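Local coordinates for protein probable starch synthase 4, chloroplastic/amyloplastic (Arabidopsis thaliana, PDB 6GNE) that is probably a plastid starch synthase of the two-domain GT-B glycosyltransferase class, with ADP and glycans bound in this model, at residues A[324-328]-A[352-356]; A[19-23]-A[56-61]. All blocks are in the same frame, centred on the assembly; numbering follows the deposited sequence.

Contact 1: residues A[324-328]-A[352-356]; sequences VHLIR and IQREF
Glu-355 reaches across to Arg-328 on the more open side of this contact, with its chain extended and CG anti to the backbone N (chi1 -169°). Glu-355 OE1 meets the guanidinium edge at Arg-328 NE, a salt bridge of 3.3 Å, and the carboxylate and guanidinium planes are only 25° apart, so the two flat groups are nearly coplanar although their chains cross at about a right angle. Glu-355 OE1 also lies 4.3 Å from His-325 ND1; the two do not bond, but a protonated imidazole, if it is one, could add modestly to the positive surroundings of the carboxylate. Deeper in the contact, Phe-356 is the apolar wedge between the two helices. These belong to consecutive beta-alpha-beta units of a Rossmann-like domain: the chain runs from strand 311-317 through helix 324-336 to strand 340-346 and on into helix 350-362. The helices run side by side, their short axes 7° apart and 11.9 Å from each other, and large side chains bridge that spacing. The phenyl ring of Phe-356 points CZ at the backbone of Val-324, whose O sits near the ring plane, 3.8 Å from CZ, while accepting the helical bond from Arg-328 N. Val-324 CB packs by CE1, Ile-327 CG2 approaches Phe-356 CE2 at 4.2 Å, and Leu-343 of strand 340-346 also touches Phe-356. Val-324 turns its methyl CG2 onto Ile-352 CD1 at 4.2 Å.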
ATOM      1  N   VAL A 324     -10.088  10.722   9.777  1.00 35.57           N
ATOM      2  CA  VAL A 324      -9.867  10.566  11.211  1.00 36.95           C
ATOM      3  C   VAL A 324     -10.974  11.134  12.103  1.00 38.86           C
ATOM      4  O   VAL A 324     -11.177  10.613  13.209  1.00 37.97           O
ATOM      5  CB  VAL A 324      -8.523  11.155  11.690  1.00 38.04           C
ATOM      6  CG1 VAL A 324      -7.407  10.159  11.343  1.00 37.66           C
ATOM      7  CG2 VAL A 324      -8.291  12.575  11.176  1.00 38.63           C
ATOM      8  N   HIS A 325     -11.664  12.191  11.634  1.00 40.37           N
ATOM      9  CA  HIS A 325     -12.798  12.740  12.380  1.00 40.95           C
ATOM     10  C   HIS A 325     -13.938  11.715  12.425  1.00 37.91           C
ATOM     11  O   HIS A 325     -14.590  11.591  13.469  1.00 37.28           O
ATOM     12  CB  HIS A 325     -13.273  14.105  11.823  1.00 43.84           C
ATOM     13  CG  HIS A 325     -12.263  15.201  11.989  1.00 47.95           C
ATOM     14  ND1 HIS A 325     -11.761  15.563  13.220  1.00 50.17           N
ATOM     15  CD2 HIS A 325     -11.643  16.000  11.077  1.00 49.66           C
ATOM     16  CE1 HIS A 325     -10.875  16.534  13.064  1.00 53.10           C
ATOM     17  NE2 HIS A 325     -10.786  16.819  11.772  1.00 51.25           N
ATOM     18  N   LEU A 326     -14.153  11.013  11.308  1.00 33.88           N
ATOM     19  CA  LEU A 326     -15.120   9.919  11.244  1.00 33.14           C
ATOM     20  C   LEU A 326     -14.722   8.703  12.066  1.00 31.80           C
ATOM     21  O   LEU A 326     -15.580   8.057  12.642  1.00 31.52           O
ATOM     22  CB  LEU A 326     -15.399   9.497   9.789  1.00 32.23           C
ATOM     23  CG  LEU A 326     -16.075  10.588   8.969  1.00 33.35           C
ATOM     24  CD1 LEU A 326     -16.159  10.144   7.523  1.00 32.04           C
ATOM     25  CD2 LEU A 326     -17.464  10.944   9.563  1.00 34.78           C
ATOM     26  N   ILE A 327     -13.433   8.397  12.130  1.00 30.97           N
ATOM     27  CA  ILE A 327     -12.953   7.325  12.978  1.00 30.67           C
ATOM     28  C   ILE A 327     -13.203   7.679  14.447  1.00 32.75           C
ATOM     29  O   ILE A 327     -13.733   6.863  15.201  1.00 32.34           O
ATOM     30  CB  ILE A 327     -11.474   7.032  12.749  1.00 29.62           C
ATOM     31  CG1 ILE A 327     -11.299   6.429  11.344  1.00 29.57           C
ATOM     32  CG2 ILE A 327     -10.953   6.042  13.764  1.00 29.18           C
ATOM     33  CD1 ILE A 327      -9.872   6.348  10.843  1.00 29.18           C
ATOM     34  N   ARG A 328     -12.820   8.891  14.842  1.00 33.94           N
ATOM     35  CA  ARG A 328     -13.141   9.404  16.162  1.00 35.76           C
ATOM     36  C   ARG A 328     -14.639   9.256  16.489  1.00 35.02           C
ATOM     37  O   ARG A 328     -14.977   8.728  17.549  1.00 35.14           O
ATOM     38  CB  ARG A 328     -12.749  10.853  16.269  1.00 39.59           C
ATOM     39  CG  ARG A 328     -12.955  11.454  17.649  1.00 43.57           C
ATOM     40  CD  ARG A 328     -12.916  12.956  17.644  1.00 47.25           C
ATOM     41  NE  ARG A 328     -12.485  13.426  18.964  1.00 52.09           N
ATOM     42  CZ  ARG A 328     -13.281  13.584  20.036  1.00 55.80           C
ATOM     43  NH1 ARG A 328     -12.761  14.032  21.184  1.00 59.28           N
ATOM     44  NH2 ARG A 328     -14.587  13.290  19.984  1.00 55.95           N
ATOM     45  N   ILE A 352      -2.874  14.981  15.863  1.00 45.93           N
ATOM     46  CA  ILE A 352      -3.717  13.800  15.671  1.00 44.76           C
ATOM     47  C   ILE A 352      -3.335  12.722  16.691  1.00 45.63           C
ATOM     48  O   ILE A 352      -4.219  12.108  17.302  1.00 44.57           O
ATOM     49  CB  ILE A 352      -3.639  13.245  14.230  1.00 42.63           C
ATOM     50  CG1 ILE A 352      -4.043  14.326  13.225  1.00 43.46           C
ATOM     51  CG2 ILE A 352      -4.521  12.007  14.056  1.00 40.41           C
ATOM     52  CD1 ILE A 352      -4.290  13.857  11.805  1.00 42.40           C
ATOM     53  N   GLN A 353      -2.041  12.504  16.903  1.00 47.17           N
ATOM     54  CA  GLN A 353      -1.604  11.578  17.954  1.00 48.92           C
ATOM     55  C   GLN A 353      -2.148  12.024  19.325  1.00 50.76           C
ATOM     56  O   GLN A 353      -2.693  11.225  20.069  1.00 50.36           O
ATOM     57  CB  GLN A 353      -0.071  11.426  17.969  1.00 50.16           C
ATOM     58  CG  GLN A 353       0.473  10.203  18.725  1.00 51.29           C
ATOM     59  CD  GLN A 353       0.256   8.849  18.036  1.00 51.51           C
ATOM     60  OE1 GLN A 353      -0.033   8.738  16.834  1.00 52.66           O
ATOM     61  NE2 GLN A 353       0.409   7.799  18.815  1.00 53.32           N
ATOM     62  N   ARG A 354      -2.017  13.311  19.622  1.00 52.62           N
ATOM     63  CA  ARG A 354      -2.460  13.910  20.891  1.00 54.80           C
ATOM     64  C   ARG A 354      -4.001  13.738  21.091  1.00 54.51           C
ATOM     65  O   ARG A 354      -4.460  13.419  22.181  1.00 54.82           O
ATOM     66  CB  ARG A 354      -2.024  15.378  20.889  1.00 57.01           C
ATOM     67  CG  ARG A 354      -1.960  16.102  22.213  1.00 60.94           C
ATOM     68  CD  ARG A 354      -0.867  17.150  22.240  1.00 63.92           C
ATOM     69  NE  ARG A 354      -1.079  18.146  21.174  1.00 64.80           N
ATOM     70  CZ  ARG A 354      -0.314  18.341  20.088  1.00 64.69           C
ATOM     71  NH1 ARG A 354       0.835  17.679  19.872  1.00 64.06           N
ATOM     72  NH2 ARG A 354      -0.675  19.282  19.205  1.00 65.07           N
ATOM     73  N   GLU A 355      -4.777  13.907  20.024  1.00 53.58           N
ATOM     74  CA  GLU A 355      -6.245  13.799  20.064  1.00 55.11           C
ATOM     75  C   GLU A 355      -6.682  12.366  20.397  1.00 52.58           C
ATOM     76  O   GLU A 355      -7.574  12.159  21.229  1.00 54.20           O
ATOM     77  CB  GLU A 355      -6.844  14.241  18.713  1.00 58.18           C
ATOM     78  CG  GLU A 355      -8.363  14.457  18.627  1.00 61.22           C
ATOM     79  CD  GLU A 355      -8.867  14.451  17.160  1.00 67.65           C
ATOM     80  OE1 GLU A 355     -10.019  14.004  16.878  1.00 72.10           O
ATOM     81  OE2 GLU A 355      -8.111  14.860  16.233  1.00 71.59           O
ATOM     82  N   PHE A 356      -6.040  11.384  19.768  1.00 47.84           N
ATOM     83  CA  PHE A 356      -6.335   9.980  20.036  1.00 44.40           C
ATOM     84  C   PHE A 356      -5.792   9.514  21.385  1.00 45.36           C
ATOM     85  O   PHE A 356      -6.426   8.705  22.051  1.00 44.51           O
ATOM     86  CB  PHE A 356      -5.878   9.079  18.872  1.00 41.75           C
ATOM     87  CG  PHE A 356      -6.833   9.093  17.719  1.00 39.46           C
ATOM     88  CD1 PHE A 356      -6.802  10.124  16.776  1.00 38.89           C
ATOM     89  CD2 PHE A 356      -7.829   8.147  17.625  1.00 38.57           C
ATOM     90  CE1 PHE A 356      -7.710  10.189  15.750  1.00 37.88           C
ATOM     91  CE2 PHE A 356      -8.757   8.209  16.590  1.00 37.69           C
ATOM     92  CZ  PHE A 356      -8.683   9.226  15.650  1.00 37.58           C
TER

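Contact 2: residues A[19-23]-A[56-61]; sequences MAPVA and MQYDRV
Met-56 meets Val-22 at both ends of its side chain. Met-56 CA and CB lie against the carbonyl oxygen of Val-22, while a bend late in the chain (chi3 -113°) brings the terminal CE of Met-56 within 3.8 Å of Val-22 CG2; Phe-96 of strand 92-100 touches both side chains. Gln-57 supplies the one hydrogen bond between the segments: its backbone N donates to Val-22 O over 2.8 Å, nearly straight at 174°, in the carbonyl plane and on a lone pair. The side chain of Gln-57 then extends alongside Pro-21, with CB 3.7 Å from Pro-21 O and NE2 3.8 Å from Pro-21 CB. After a turn through the next two residues, Arg-60 sets its CB and CG against the CG corner of the Pro-21 ring, the two side chains crossing at about a right angle, while its NE makes a long, weak ion pair with Glu-90. Val-61 CG2 comes to the same Val-22 methyl, CG2, at 3.7 Å. Opposite, 19-23 lies in the loop between strand 11-15 and helix 27-41, with a cis peptide before Pro-21 and a classic beta bulge that sets two residues, Val-22 and Ala-23, against the single Met-19. Chemically, one directional backbone bond sets the local register at Val-22 and Gln-57, with mainly van der Waals contacts round it and no ion pair between the segments.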
ATOM      1  N   MET A  19       9.040  -3.284   0.723  1.00 36.48           N
ATOM      2  CA  MET A  19       8.549  -4.613   0.430  1.00 37.31           C
ATOM      3  C   MET A  19       8.164  -5.295   1.744  1.00 36.98           C
ATOM      4  O   MET A  19       8.966  -5.399   2.679  1.00 37.44           O
ATOM      5  CB  MET A  19       9.612  -5.442  -0.268  1.00 40.48           C
ATOM      6  CG  MET A  19       9.084  -6.778  -0.810  1.00 41.69           C
ATOM      7  SD  MET A  19      10.399  -7.913  -1.235  1.00 44.35           S
ATOM      8  CE  MET A  19       9.464  -9.417  -1.368  1.00 46.09           C
ATOM      9  N   ALA A  20       6.933  -5.767   1.795  1.00 35.50           N
ATOM     10  CA  ALA A  20       6.439  -6.478   2.958  1.00 35.92           C
ATOM     11  C   ALA A  20       7.061  -7.873   2.984  1.00 36.46           C
ATOM     12  O   ALA A  20       7.122  -8.518   1.928  1.00 35.73           O
ATOM     13  CB  ALA A  20       4.919  -6.561   2.907  1.00 35.49           C
ATOM     14  N   PRO A  21       7.513  -8.368   4.143  1.00 36.81           N
ATOM     15  CA  PRO A  21       7.430  -7.741   5.492  1.00 35.74           C
ATOM     16  C   PRO A  21       8.684  -6.999   5.942  1.00 35.34           C
ATOM     17  O   PRO A  21       8.628  -6.323   6.924  1.00 34.48           O
ATOM     18  CB  PRO A  21       7.278  -8.954   6.409  1.00 36.22           C
ATOM     19  CG  PRO A  21       8.063 -10.020   5.703  1.00 37.97           C
ATOM     20  CD  PRO A  21       7.982  -9.759   4.224  1.00 37.80           C
ATOM     21  N   VAL A  22       9.777  -7.147   5.186  1.00 35.74           N
ATOM     22  CA  VAL A  22      11.086  -6.659   5.537  1.00 36.36           C
ATOM     23  C   VAL A  22      11.191  -5.143   5.664  1.00 35.98           C
ATOM     24  O   VAL A  22      11.915  -4.637   6.527  1.00 36.13           O
ATOM     25  CB  VAL A  22      12.167  -7.214   4.558  1.00 38.42           C
ATOM     26  CG1 VAL A  22      11.999  -6.713   3.115  1.00 38.25           C
ATOM     27  CG2 VAL A  22      13.565  -6.894   5.049  1.00 40.19           C
ATOM     28  N   ALA A  23      10.487  -4.409   4.810  1.00 35.61           N
ATOM     29  CA  ALA A  23      10.467  -2.966   4.874  1.00 36.55           C
ATOM     30  C   ALA A  23       9.099  -2.468   4.493  1.00 35.96           C
ATOM     31  O   ALA A  23       8.812  -2.315   3.311  1.00 35.23           O
ATOM     32  CB  ALA A  23      11.520  -2.405   3.944  1.00 38.24           C
ATOM     33  N   MET A  56      15.040  -2.195   9.083  1.00 45.93           N
ATOM     34  CA  MET A  56      14.368  -3.302   8.397  1.00 46.17           C
ATOM     35  C   MET A  56      14.072  -4.455   9.345  1.00 46.02           C
ATOM     36  O   MET A  56      14.678  -4.574  10.401  1.00 47.89           O
ATOM     37  CB  MET A  56      15.179  -3.771   7.181  1.00 47.41           C
ATOM     38  CG  MET A  56      16.461  -4.594   7.486  1.00 50.17           C
ATOM     39  SD  MET A  56      17.454  -4.972   6.015  1.00 49.54           S
ATOM     40  CE  MET A  56      17.329  -6.747   5.806  1.00 50.58           C
ATOM     41  N   GLN A  57      13.097  -5.264   8.969  1.00 45.82           N
ATOM     42  CA  GLN A  57      12.639  -6.373   9.776  1.00 47.43           C
ATOM     43  C   GLN A  57      13.355  -7.656   9.310  1.00 48.10           C
ATOM     44  O   GLN A  57      13.051  -8.201   8.256  1.00 45.61           O
ATOM     45  CB  GLN A  57      11.125  -6.496   9.658  1.00 48.18           C
ATOM     46  CG  GLN A  57      10.466  -7.339  10.763  1.00 51.01           C
ATOM     47  CD  GLN A  57       9.162  -8.012  10.313  1.00 50.59           C
ATOM     48  OE1 GLN A  57       8.076  -7.499  10.603  1.00 50.98           O
ATOM     49  NE2 GLN A  57       9.260  -9.142   9.590  1.00 50.23           N
ATOM     50  N   TYR A  58      14.269  -8.155  10.140  1.00 50.06           N
ATOM     51  CA  TYR A  58      15.187  -9.213   9.774  1.00 52.52           C
ATOM     52  C   TYR A  58      14.603 -10.609   9.645  1.00 54.08           C
ATOM     53  O   TYR A  58      15.190 -11.445   8.953  1.00 54.54           O
ATOM     54  CB  TYR A  58      16.422  -9.212  10.699  1.00 54.23           C
ATOM     55  CG  TYR A  58      17.401  -8.164  10.253  1.00 55.20           C
ATOM     56  CD1 TYR A  58      18.199  -8.378   9.124  1.00 56.53           C
ATOM     57  CD2 TYR A  58      17.470  -6.912  10.885  1.00 54.91           C
ATOM     58  CE1 TYR A  58      19.059  -7.390   8.655  1.00 57.90           C
ATOM     59  CE2 TYR A  58      18.360  -5.928  10.444  1.00 56.58           C
ATOM     60  CZ  TYR A  58      19.142  -6.163   9.305  1.00 57.81           C
ATOM     61  OH  TYR A  58      20.038  -5.234   8.806  1.00 58.84           O
ATOM     62  N   ASP A  59      13.417 -10.857  10.187  1.00 56.14           N
ATOM     63  CA  ASP A  59      13.124 -12.239  10.555  1.00 60.42           C
ATOM     64  C   ASP A  59      12.514 -13.120   9.493  1.00 60.74           C
ATOM     65  O   ASP A  59      12.415 -14.329   9.710  1.00 63.42           O
ATOM     66  CB  ASP A  59      12.409 -12.345  11.917  1.00 62.44           C
ATOM     67  CG  ASP A  59      11.180 -11.569  11.986  1.00 60.22           C
ATOM     68  OD1 ASP A  59      10.329 -11.896  11.142  1.00 60.24           O
ATOM     69  OD2 ASP A  59      11.049 -10.688  12.911  1.00 61.28           O
ATOM     70  N   ARG A  60      12.163 -12.563   8.336  1.00 60.45           N
ATOM     71  CA  ARG A  60      11.731 -13.385   7.212  1.00 60.35           C
ATOM     72  C   ARG A  60      12.750 -13.368   6.085  1.00 56.70           C
ATOM     73  O   ARG A  60      12.479 -13.902   5.009  1.00 54.64           O
ATOM     74  CB  ARG A  60      10.350 -12.930   6.736  1.00 62.34           C
ATOM     75  CG  ARG A  60       9.348 -12.748   7.885  1.00 65.65           C
ATOM     76  CD  ARG A  60       8.972 -14.071   8.551  1.00 71.21           C
ATOM     77  NE  ARG A  60       7.953 -14.814   7.774  1.00 75.73           N
ATOM     78  CZ  ARG A  60       7.621 -16.098   7.946  1.00 81.35           C
ATOM     79  NH1 ARG A  60       8.179 -16.848   8.904  1.00 83.80           N
ATOM     80  NH2 ARG A  60       6.704 -16.641   7.151  1.00 83.21           N
ATOM     81  N   VAL A  61      13.933 -12.828   6.375  1.00 55.37           N
ATOM     82  CA  VAL A  61      15.001 -12.730   5.408  1.00 54.37           C
ATOM     83  C   VAL A  61      15.817 -13.984   5.546  1.00 54.85           C
ATOM     84  O   VAL A  61      16.393 -14.195   6.571  1.00 57.35           O
ATOM     85  CB  VAL A  61      15.867 -11.487   5.663  1.00 54.13           C
ATOM     86  CG1 VAL A  61      16.955 -11.357   4.604  1.00 56.59           C
ATOM     87  CG2 VAL A  61      15.024 -10.222   5.647  1.00 51.49           C
TER

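Overall arrangement
The contacts occupy different halves of the enzyme: contact 2 joins two loops within the starch synthase catalytic range, contact 1 two neighbouring helices within the glycosyl transferase group 1 range. Their centres are 29 Å apart and their nearest atoms about 19 Å, so they do not touch, and along the chain contact 2 is complete before contact 1 begins. Both stand back from the bound ADP without touching it: the side chains of Ile-327 in contact 1 and Gln-57 in contact 2 each lie about 10 Å away. Ile-352 is also about 11 Å from a bound glucopyranose. Such placement fits ADP in the cleft between the two Rossmann-like domains, as expected for GT-B.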